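Local coordinates for protein 4-alpha-glucanotransferase (Corynebacterium glutamicum, PDB 5B68) that belongs to the 4-alpha-glucanotransferase (amylomaltase) family, enzymes built on a TIM-barrel catalytic domain, here with an added N-terminal beta-sandwich domain, at residues H635-T641 / A702-D706; A628-E632 / L695-V699; P176-A182 / A644-L650; L532-H536 / W597-I601. One frame throughout, in Å; residues are numbered along the deposited sequence.

Contact 1 (H635-T641 / A702-D706); sequences HTFVAKT and ASKRD
Ala639 meets the C-terminal tail at the last turn of its helix, and this is where the contact is tight. Its CB lies 3.5 Å from Ser703 O, while one turn earlier Thr636 CA makes a CA-H...O contact of 3.3 Å with Ala702 O. The carbonyl of Ala639 is then taken by Arg705: NE donates to Ala639 O at 2.8 Å with an N-H...O angle of 160°, meeting a lone pair of that oxygen in the carbonyl plane, and NH1 adds a weak bond to the same oxygen. A bend at chi3 (77°) swings the guanidinium so that its edge meets the carbonyl. With Lys640 leaving helical geometry next in sequence, the positive group sits at the helix C-terminus, where the helix dipole would probably favour it.

The exposed side is looser. The bent chain of Lys640 brings NZ to Lys704 O in a weak bond of 3.1 Å, and Lys704 itself points outward.

Behind this layer lies strand 645-649, touched by Val638, Ser703 and Arg705. The arginine also gives NH2 to Ser643 O and to Arg177 O, so the tail after helix 694-702 is fastened to the end of helix 627-639, to the loop that follows it and to strand 177-182.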
# COMPACT_ATOMS: atom_id res chain seq x y z
N HIS A 635 -13.87 -21.55 7.80
CA HIS A 635 -12.45 -21.45 8.08
C HIS A 635 -11.70 -22.72 7.76
O HIS A 635 -10.60 -22.70 7.22
CB HIS A 635 -12.22 -20.97 9.51
CG HIS A 635 -12.54 -19.52 9.69
ND1 HIS A 635 -11.58 -18.53 9.54
CD2 HIS A 635 -13.72 -18.88 9.86
CE1 HIS A 635 -12.15 -17.35 9.69
NE2 HIS A 635 -13.44 -17.53 9.91
N THR A 636 -12.32 -23.86 8.06
CA THR A 636 -11.77 -25.14 7.65
C THR A 636 -11.63 -25.26 6.12
O THR A 636 -10.58 -25.82 5.59
CB THR A 636 -12.66 -26.31 8.22
OG1 THR A 636 -12.60 -26.28 9.66
CG2 THR A 636 -12.12 -27.58 7.76
N PHE A 637 -12.67 -24.85 5.43
CA PHE A 637 -12.71 -24.88 3.95
C PHE A 637 -11.51 -24.09 3.38
O PHE A 637 -10.76 -24.60 2.62
CB PHE A 637 -14.01 -24.27 3.49
CG PHE A 637 -14.14 -24.17 2.00
CD1 PHE A 637 -14.32 -25.29 1.22
CD2 PHE A 637 -14.03 -22.93 1.35
CE1 PHE A 637 -14.41 -25.24 -0.16
CE2 PHE A 637 -14.12 -22.88 -0.05
CZ PHE A 637 -14.34 -24.02 -0.80
N VAL A 638 -11.29 -22.89 3.92
CA VAL A 638 -10.14 -22.03 3.50
C VAL A 638 -8.81 -22.65 3.90
O VAL A 638 -7.90 -22.72 3.08
CB VAL A 638 -10.34 -20.64 4.09
CG1 VAL A 638 -9.03 -19.86 4.16
CG2 VAL A 638 -11.38 -19.91 3.28
N ALA A 639 -8.74 -23.19 5.13
CA ALA A 639 -7.47 -23.74 5.65
C ALA A 639 -6.95 -24.90 4.79
O ALA A 639 -5.73 -25.11 4.67
CB ALA A 639 -7.63 -24.20 7.14
N LYS A 640 -7.88 -25.69 4.21
CA LYS A 640 -7.50 -26.88 3.42
C LYS A 640 -7.47 -26.64 1.94
O LYS A 640 -7.28 -27.59 1.16
CB LYS A 640 -8.36 -28.11 3.80
CG LYS A 640 -8.28 -28.58 5.27
CD LYS A 640 -6.87 -28.66 5.84
CE LYS A 640 -6.81 -29.41 7.15
NZ LYS A 640 -5.98 -28.68 8.14
N THR A 641 -7.50 -25.36 1.52
CA THR A 641 -7.17 -25.02 0.14
C THR A 641 -5.67 -25.18 -0.10
O THR A 641 -4.90 -25.21 0.84
CB THR A 641 -7.53 -23.58 -0.23
OG1 THR A 641 -6.75 -22.64 0.57
CG2 THR A 641 -8.98 -23.31 -0.11
N ALA A 702 -10.12 -24.44 13.82
CA ALA A 702 -10.68 -24.64 12.48
C ALA A 702 -9.77 -24.09 11.40
O ALA A 702 -9.79 -24.59 10.25
CB ALA A 702 -12.10 -24.04 12.39
N SER A 703 -8.92 -23.13 11.74
CA SER A 703 -8.02 -22.52 10.73
C SER A 703 -6.66 -23.18 10.63
O SER A 703 -5.85 -22.78 9.80
CB SER A 703 -7.86 -21.02 11.03
OG SER A 703 -9.18 -20.42 11.05
N LYS A 704 -6.40 -24.19 11.47
CA LYS A 704 -5.06 -24.73 11.54
C LYS A 704 -4.73 -25.44 10.26
O LYS A 704 -5.58 -26.08 9.69
CB LYS A 704 -4.87 -25.58 12.80
CG LYS A 704 -4.49 -24.72 13.99
CD LYS A 704 -3.93 -25.53 15.13
CE LYS A 704 -3.57 -24.64 16.29
NZ LYS A 704 -3.67 -25.41 17.57
N ARG A 705 -3.50 -25.33 9.79
CA ARG A 705 -3.21 -25.93 8.49
C ARG A 705 -2.50 -27.28 8.50
O ARG A 705 -2.57 -28.01 7.50
CB ARG A 705 -2.49 -24.94 7.61
CG ARG A 705 -3.35 -23.68 7.60
CD ARG A 705 -3.00 -22.86 6.41
NE ARG A 705 -3.56 -23.34 5.16
CZ ARG A 705 -3.16 -22.96 3.95
NH1 ARG A 705 -3.70 -23.47 2.82
NH2 ARG A 705 -2.19 -22.04 3.81
N ASP A 706 -1.87 -27.63 9.62
CA ASP A 706 -1.13 -28.91 9.70
C ASP A 706 -1.75 -29.82 10.76
O ASP A 706 -1.17 -30.83 11.10
CB ASP A 706 0.38 -28.67 9.94
CG ASP A 706 0.68 -28.04 11.29
OD1 ASP A 706 -0.20 -28.00 12.18
OD2 ASP A 706 1.83 -27.60 11.48

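Contact 2 (A628-E632 / L695-V699); sequences AELLE and LYHRV
Arg698 reaches across to Glu632 and grips its carboxylate side-on with two nitrogens, one for each oxygen. NE donates to Glu632 OE2 at 2.9 Å along a nearly straight line (173°), and NH1 donates to Glu632 OE1, also at 2.9 Å. Both oxygens lie close to the guanidinium plane, yet the carboxylate is turned: the two planes stand 60° apart, and each oxygen is approached from above the carboxylate plane. The arginine chain is extended at chi2 and bent only at chi3, a shape that sets the NE edge against Glu632 and lays one guanidinium face on Ala628. The methyl CB of Ala628 sits 3.4 Å above that plane, over its centre.

Beside the salt bridge the meeting is apolar, with Leu631 and Val699 buried. Leu631 and Leu695 cross at about a right angle, with CD1 of Leu631 3.9 Å from CD1 of Leu695. Leu695 CD1 also touches Ala628 CB, and Val699 CG2 approaches Leu631 CB at 4.2 Å. Val699 in turn packs on Met653 of helix 650-654, and Leu631 on Thr565 of helix 565-569.

The short helical segments run in the same general direction at a crossing angle of -31°, their axes 9.8 Å apart. A water bridges them on the polar side, donating to Glu632 OE2 at 2.7 Å and to Arg698 O.

Glu632 OE2 thus accepts from both the arginine and the water, an environment that would be expected to stabilise its negative charge. The contact divides by chemistry: a salt bridge at its partly exposed margin, aliphatic packing beside it.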
# COMPACT_ATOMS: atom_id res chain seq x y z
N ALA A 628 -21.15 -20.28 15.28
CA ALA A 628 -19.84 -20.88 15.48
C ALA A 628 -19.60 -22.04 14.52
O ALA A 628 -18.51 -22.22 14.04
CB ALA A 628 -19.65 -21.33 16.92
N GLU A 629 -20.62 -22.84 14.27
CA GLU A 629 -20.47 -23.94 13.33
C GLU A 629 -20.18 -23.47 11.90
O GLU A 629 -19.39 -24.05 11.20
CB GLU A 629 -21.69 -24.86 13.38
CG GLU A 629 -22.07 -25.27 14.79
CD GLU A 629 -23.30 -26.15 14.85
OE1 GLU A 629 -24.38 -25.72 14.43
OE2 GLU A 629 -23.17 -27.28 15.32
N LEU A 630 -20.83 -22.41 11.49
CA LEU A 630 -20.63 -21.86 10.14
C LEU A 630 -19.25 -21.22 10.04
O LEU A 630 -18.55 -21.47 9.08
CB LEU A 630 -21.73 -20.87 9.83
CG LEU A 630 -23.11 -21.52 9.66
CD1 LEU A 630 -24.19 -20.49 9.77
CD2 LEU A 630 -23.20 -22.27 8.37
N LEU A 631 -18.87 -20.46 11.05
CA LEU A 631 -17.50 -19.94 11.12
C LEU A 631 -16.46 -21.03 11.06
O LEU A 631 -15.50 -20.97 10.33
CB LEU A 631 -17.31 -19.14 12.38
CG LEU A 631 -18.00 -17.81 12.40
CD1 LEU A 631 -18.00 -17.27 13.78
CD2 LEU A 631 -17.36 -16.82 11.39
N GLU A 632 -16.65 -22.09 11.84
CA GLU A 632 -15.72 -23.19 11.80
C GLU A 632 -15.65 -23.78 10.39
O GLU A 632 -14.58 -24.10 9.89
CB GLU A 632 -16.17 -24.28 12.81
CG GLU A 632 -15.79 -24.02 14.22
CD GLU A 632 -16.47 -24.97 15.23
OE1 GLU A 632 -17.62 -25.44 15.00
OE2 GLU A 632 -15.86 -25.19 16.28
N LEU A 695 -15.15 -18.95 21.35
CA LEU A 695 -15.24 -18.68 19.89
C LEU A 695 -13.84 -18.49 19.25
O LEU A 695 -13.54 -19.12 18.24
CB LEU A 695 -16.18 -17.49 19.55
CG LEU A 695 -16.31 -17.18 18.04
CD1 LEU A 695 -16.79 -18.45 17.31
CD2 LEU A 695 -17.27 -16.03 17.74
N TYR A 696 -12.97 -17.73 19.90
CA TYR A 696 -11.58 -17.57 19.44
C TYR A 696 -10.89 -18.91 19.18
O TYR A 696 -10.30 -19.13 18.13
CB TYR A 696 -10.77 -16.74 20.46
CG TYR A 696 -9.33 -16.68 20.14
CD1 TYR A 696 -8.50 -17.67 20.56
CD2 TYR A 696 -8.80 -15.70 19.32
CE1 TYR A 696 -7.17 -17.68 20.26
CE2 TYR A 696 -7.47 -15.71 19.00
CZ TYR A 696 -6.66 -16.70 19.45
OH TYR A 696 -5.33 -16.76 19.14
N HIS A 697 -10.96 -19.82 20.16
CA HIS A 697 -10.31 -21.10 20.11
C HIS A 697 -10.97 -21.96 19.06
O HIS A 697 -10.27 -22.70 18.36
CB HIS A 697 -10.37 -21.81 21.48
CG HIS A 697 -9.48 -21.17 22.49
ND1 HIS A 697 -8.12 -21.22 22.38
CD2 HIS A 697 -9.75 -20.32 23.52
CE1 HIS A 697 -7.57 -20.51 23.35
NE2 HIS A 697 -8.54 -19.96 24.06
N ARG A 698 -12.30 -21.90 18.95
CA ARG A 698 -12.96 -22.69 17.86
C ARG A 698 -12.46 -22.27 16.42
O ARG A 698 -12.15 -23.10 15.51
CB ARG A 698 -14.46 -22.56 17.98
CG ARG A 698 -15.03 -23.23 19.24
CD ARG A 698 -16.52 -23.03 19.40
NE ARG A 698 -17.23 -23.87 18.49
CZ ARG A 698 -18.54 -24.16 18.50
NH1 ARG A 698 -19.02 -24.94 17.53
NH2 ARG A 698 -19.35 -23.75 19.45
N VAL A 699 -12.39 -20.96 16.20
CA VAL A 699 -12.01 -20.47 14.88
C VAL A 699 -10.54 -20.73 14.68
O VAL A 699 -10.16 -21.11 13.56
CB VAL A 699 -12.39 -18.99 14.69
CG1 VAL A 699 -11.82 -18.39 13.41
CG2 VAL A 699 -13.92 -18.85 14.83
O HOH W 1 -13.22 -25.63 16.19

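Contact 3 (P176-A182 / A644-L650); sequences PRSGVMA and ALTCVCL. With SO4 (sulfate ion), chain H.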
# COMPACT_ATOMS: atom_id res chain seq x y z
N PRO A 176 2.53 -24.37 3.44
CA PRO A 176 1.47 -23.37 3.61
C PRO A 176 1.20 -23.02 5.07
O PRO A 176 1.19 -23.88 5.91
CB PRO A 176 0.25 -24.03 2.97
CG PRO A 176 0.82 -24.98 2.01
CD PRO A 176 2.04 -25.52 2.68
N ARG A 177 0.96 -21.75 5.32
CA ARG A 177 0.77 -21.24 6.66
C ARG A 177 -0.48 -20.40 6.76
O ARG A 177 -1.08 -20.03 5.77
CB ARG A 177 1.94 -20.37 7.10
CG ARG A 177 3.29 -20.99 6.91
CD ARG A 177 3.49 -22.27 7.70
NE ARG A 177 4.79 -22.81 7.36
CZ ARG A 177 5.92 -22.43 7.92
NH1 ARG A 177 5.90 -21.57 8.91
NH2 ARG A 177 7.05 -22.94 7.51
N SER A 178 -0.86 -20.10 7.99
CA SER A 178 -2.00 -19.20 8.25
C SER A 178 -1.51 -18.00 8.98
O SER A 178 -0.45 -18.03 9.61
CB SER A 178 -3.10 -19.85 9.08
OG SER A 178 -2.68 -20.06 10.42
N GLY A 179 -2.35 -16.98 8.99
CA GLY A 179 -2.13 -15.78 9.79
C GLY A 179 -3.43 -15.12 10.12
O GLY A 179 -4.46 -15.71 9.86
N VAL A 180 -3.36 -13.93 10.74
CA VAL A 180 -4.46 -13.21 11.24
C VAL A 180 -4.33 -11.79 10.70
O VAL A 180 -3.21 -11.24 10.61
CB VAL A 180 -4.45 -13.13 12.80
CG1 VAL A 180 -5.53 -12.19 13.32
CG2 VAL A 180 -4.58 -14.54 13.45
N MET A 181 -5.44 -11.20 10.31
CA MET A 181 -5.50 -9.76 9.99
C MET A 181 -6.23 -8.98 11.06
O MET A 181 -7.33 -9.36 11.52
CB MET A 181 -6.19 -9.49 8.65
CG MET A 181 -6.31 -8.00 8.24
SD MET A 181 -7.66 -7.06 8.97
CE MET A 181 -8.94 -7.52 7.80
N ALA A 182 -5.64 -7.86 11.48
CA ALA A 182 -6.26 -7.00 12.46
C ALA A 182 -6.15 -5.53 12.01
O ALA A 182 -5.12 -5.12 11.48
CB ALA A 182 -5.63 -7.12 13.81
N ALA A 644 -0.91 -20.89 -0.56
CA ALA A 644 0.32 -20.73 0.20
C ALA A 644 0.05 -20.06 1.56
O ALA A 644 0.62 -20.46 2.56
CB ALA A 644 1.29 -19.89 -0.57
N LEU A 645 -0.81 -19.07 1.58
CA LEU A 645 -1.14 -18.41 2.80
C LEU A 645 -2.64 -18.20 2.93
O LEU A 645 -3.33 -17.87 1.97
CB LEU A 645 -0.46 -17.05 2.90
CG LEU A 645 1.06 -17.06 2.93
CD1 LEU A 645 1.54 -15.59 2.81
CD2 LEU A 645 1.66 -17.69 4.16
N THR A 646 -3.13 -18.37 4.16
CA THR A 646 -4.55 -18.08 4.49
C THR A 646 -4.60 -17.08 5.62
O THR A 646 -3.67 -17.01 6.39
CB THR A 646 -5.30 -19.35 4.91
OG1 THR A 646 -4.57 -19.97 5.96
CG2 THR A 646 -5.41 -20.25 3.78
N CYS A 647 -5.69 -16.35 5.76
CA CYS A 647 -5.75 -15.29 6.72
C CYS A 647 -7.09 -15.33 7.38
O CYS A 647 -8.11 -15.41 6.67
CB CYS A 647 -5.54 -13.89 6.08
SG CYS A 647 -5.29 -12.65 7.39
N VAL A 648 -7.05 -15.40 8.72
CA VAL A 648 -8.23 -15.37 9.57
C VAL A 648 -8.32 -13.93 9.99
O VAL A 648 -7.37 -13.40 10.52
CB VAL A 648 -8.04 -16.25 10.85
CG1 VAL A 648 -9.25 -16.16 11.78
CG2 VAL A 648 -7.67 -17.65 10.47
N CYS A 649 -9.45 -13.31 9.75
CA CYS A 649 -9.71 -11.99 10.28
C CYS A 649 -10.06 -12.04 11.76
O CYS A 649 -10.92 -12.80 12.19
CB CYS A 649 -10.76 -11.25 9.49
SG CYS A 649 -10.29 -10.90 7.74
N LEU A 650 -9.40 -11.18 12.55
CA LEU A 650 -9.52 -11.16 13.96
C LEU A 650 -10.98 -10.94 14.33
O LEU A 650 -11.47 -11.52 15.32
CB LEU A 650 -8.65 -10.03 14.61
CG LEU A 650 -8.69 -9.98 16.14
CD1 LEU A 650 -8.07 -11.28 16.69
CD2 LEU A 650 -7.95 -8.73 16.68
S SO4 H . 9.97 -21.67 9.72
O1 SO4 H . 10.92 -22.80 9.57
O2 SO4 H . 10.62 -20.43 10.22
O3 SO4 H . 9.38 -21.42 8.39
O4 SO4 H . 8.92 -22.07 10.69
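Ala644 begins the pairing by offering its carbonyl oxygen to Arg177 N at 3.1 Å. Leu645 follows, bridged with Arg177; its CD2 lies 4.0 Å from Arg177 CB, whereas the arginine bends at chi2 and leads its guanidinium away from the strand. There NH2 binds O3 of a sulfate ion at 2.9 Å, while NH1 forms a salt bridge to Asp214; the ion, probably from the crystallisation liquor, is also hydrogen-bonded to Lys171.

Thr646 then takes up the ladder twice, its N donating to Arg177 O and its O receiving Gly179 N at 2.9 Å. Its side chain shares a sheet face with Ser178. Cys647, level with Gly179, points to the other face. With SG anti to the backbone N (chi1 -168°), its sulfur leans along the strand to reach Met181 CB at 3.5 Å.

At Val648 the pattern repeats: N donates to Gly179 O in an almost straight bond (2.8 Å, 175°), and Val648 O accepts Met181 N. Cys649 meets the methionine's terminal methyl, its SG 3.6 Å from Met181 CE; folds at chi2 and chi3 bring that methyl there. Leu650 closes the series by donating its N to Met181 O at 2.9 Å, and its CD2 rests on Ala182 CB.

The segments run parallel in a one-to-one register and are twisted by 37°. Val180 packs outward on Val208 of helix 198-209, while Leu645 and Cys647, on the opposite face, touch Leu554. This is the pairing of the first and eighth strands of a (beta/alpha)8 TIM barrel, joining parts of the chain more than 460 residues apart.

Contact 4 (L532-H536 / W597-I601); sequences LWFEH and WQAEI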
# COMPACT_ATOMS: atom_id res chain seq x y z
N LEU A 532 -13.15 -15.45 -0.20
CA LEU A 532 -14.12 -16.55 -0.37
C LEU A 532 -15.44 -16.00 -0.99
O LEU A 532 -15.92 -16.52 -1.96
CB LEU A 532 -14.45 -17.15 1.01
CG LEU A 532 -15.73 -18.02 1.02
CD1 LEU A 532 -15.32 -19.38 0.54
CD2 LEU A 532 -16.40 -18.13 2.35
N TRP A 533 -15.98 -14.93 -0.43
CA TRP A 533 -17.33 -14.47 -0.85
C TRP A 533 -17.39 -14.03 -2.32
O TRP A 533 -18.45 -14.06 -2.93
CB TRP A 533 -17.83 -13.33 0.02
CG TRP A 533 -17.97 -13.57 1.43
CD1 TRP A 533 -17.34 -12.90 2.43
CD2 TRP A 533 -18.78 -14.57 2.06
NE1 TRP A 533 -17.72 -13.39 3.65
CE2 TRP A 533 -18.60 -14.43 3.46
CE3 TRP A 533 -19.66 -15.55 1.59
CZ2 TRP A 533 -19.26 -15.23 4.39
CZ3 TRP A 533 -20.29 -16.38 2.51
CH2 TRP A 533 -20.09 -16.22 3.89
N PHE A 534 -16.24 -13.66 -2.90
CA PHE A 534 -16.17 -13.25 -4.32
C PHE A 534 -15.76 -14.30 -5.29
O PHE A 534 -15.76 -14.06 -6.49
CB PHE A 534 -15.21 -12.05 -4.48
CG PHE A 534 -15.50 -10.91 -3.56
CD1 PHE A 534 -16.79 -10.53 -3.26
CD2 PHE A 534 -14.45 -10.14 -3.05
CE1 PHE A 534 -17.05 -9.45 -2.42
CE2 PHE A 534 -14.70 -9.04 -2.20
CZ PHE A 534 -16.00 -8.69 -1.90
N GLU A 535 -15.40 -15.51 -4.84
CA GLU A 535 -14.74 -16.43 -5.74
C GLU A 535 -15.71 -17.32 -6.50
O GLU A 535 -16.60 -17.93 -5.87
CB GLU A 535 -13.81 -17.36 -4.96
CG GLU A 535 -12.53 -16.73 -4.37
CD GLU A 535 -11.71 -15.93 -5.39
OE1 GLU A 535 -11.29 -14.79 -5.06
OE2 GLU A 535 -11.51 -16.48 -6.48
N HIS A 536 -15.51 -17.43 -7.82
CA HIS A 536 -16.37 -18.19 -8.69
C HIS A 536 -15.48 -19.21 -9.25
O HIS A 536 -14.26 -19.00 -9.35
CB HIS A 536 -16.97 -17.27 -9.83
CG HIS A 536 -17.98 -16.30 -9.35
ND1 HIS A 536 -19.33 -16.52 -9.48
CD2 HIS A 536 -17.85 -15.07 -8.81
CE1 HIS A 536 -19.99 -15.49 -8.98
NE2 HIS A 536 -19.12 -14.58 -8.57
N TRP A 597 -26.52 -17.47 -2.98
CA TRP A 597 -25.06 -17.54 -3.17
C TRP A 597 -24.39 -18.20 -1.93
O TRP A 597 -23.56 -19.10 -2.09
CB TRP A 597 -24.55 -16.09 -3.33
CG TRP A 597 -23.03 -15.94 -3.49
CD1 TRP A 597 -22.21 -15.18 -2.72
CD2 TRP A 597 -22.22 -16.56 -4.47
NE1 TRP A 597 -20.92 -15.29 -3.16
CE2 TRP A 597 -20.89 -16.13 -4.23
CE3 TRP A 597 -22.48 -17.42 -5.54
CZ2 TRP A 597 -19.83 -16.55 -5.00
CZ3 TRP A 597 -21.42 -17.83 -6.34
CH2 TRP A 597 -20.08 -17.35 -6.06
N GLN A 598 -24.76 -17.74 -0.74
CA GLN A 598 -24.31 -18.36 0.55
C GLN A 598 -24.58 -19.88 0.56
O GLN A 598 -23.70 -20.70 0.87
CB GLN A 598 -24.93 -17.68 1.74
CG GLN A 598 -24.37 -16.29 1.99
CD GLN A 598 -24.64 -15.72 3.35
OE1 GLN A 598 -24.73 -16.42 4.37
NE2 GLN A 598 -24.76 -14.40 3.40
N ALA A 599 -25.75 -20.27 0.09
CA ALA A 599 -26.11 -21.69 0.12
C ALA A 599 -25.23 -22.46 -0.74
O ALA A 599 -24.73 -23.52 -0.36
CB ALA A 599 -27.60 -21.88 -0.30
N GLU A 600 -24.99 -21.93 -1.93
CA GLU A 600 -24.12 -22.57 -2.88
C GLU A 600 -22.70 -22.74 -2.32
O GLU A 600 -22.02 -23.78 -2.60
CB GLU A 600 -24.10 -21.78 -4.21
CG GLU A 600 -25.33 -22.04 -5.09
CD GLU A 600 -25.36 -21.18 -6.35
OE1 GLU A 600 -24.40 -21.28 -7.12
OE2 GLU A 600 -26.38 -20.49 -6.57
N ILE A 601 -22.23 -21.72 -1.59
CA ILE A 601 -20.88 -21.79 -0.98
C ILE A 601 -20.84 -22.86 0.12
O ILE A 601 -19.87 -23.65 0.19
CB ILE A 601 -20.48 -20.43 -0.37
CG1 ILE A 601 -20.18 -19.41 -1.50
CG2 ILE A 601 -19.25 -20.57 0.54
CD1 ILE A 601 -19.92 -18.01 -0.99
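Trp597 overlaps the ring of His536 with the outer end of its indole: CH2 stands 3.4 Å above the imidazole plane, displaced toward the rim. The two form an offset stack, with centroids 4.6 Å apart and planes inclined by 29°. Having CG anti to the backbone N (chi1 178°) sends the indole out from helix 587-607 to the loop, where the N-H on its edge finds a polar partner. NE1 donates to Trp533 O at 2.8 Å with an N-H...O angle of 151°, the oxygen lying near the indole plane. Farther round the same edge, CH2 comes within 3.5 Å of Glu535 O. The tryptophan is therefore fixed in rotation by a bond at its pyrrole side and by stacking at its benzene side.

One turn along, Ile601 crosses Trp533 at about a right angle and brings CD1 to 3.6 Å from Trp533 CE3. The same methyl also lies over a face of Trp597, toward its rim, and so touches both indoles. Ile601 CG2 also meets Leu532 CD1 at 4.1 Å.

His536 is exposed, but the inner residues are enclosed: Trp533 stacks on Tyr568, and both Leu532 and Trp533 pack on Leu634. The loop leaving strand 528-531 is thereby held between helix 587-607 and helix 627-639.

Contact 3 is the buried one, a backbone ladder within the barrel wall; the other three are partly buried and lie farther from the chain's centre, relying mainly on side chains. Contacts 1 and 2 share helix 627-639 and pair it with helix 694-702 and the tail beyond, the first through arginine-to-carbonyl bonding, the second through a salt bridge beside aliphatic packing. Arg705 joins contact 1 to contact 3, and Val699 of contact 2 touches Val648. Contact 4, richest in aromatics, meets contact 1 where Leu532 packs on Phe637, but its centre is about 19 Å from those of contacts 2 and 3, which it does not touch.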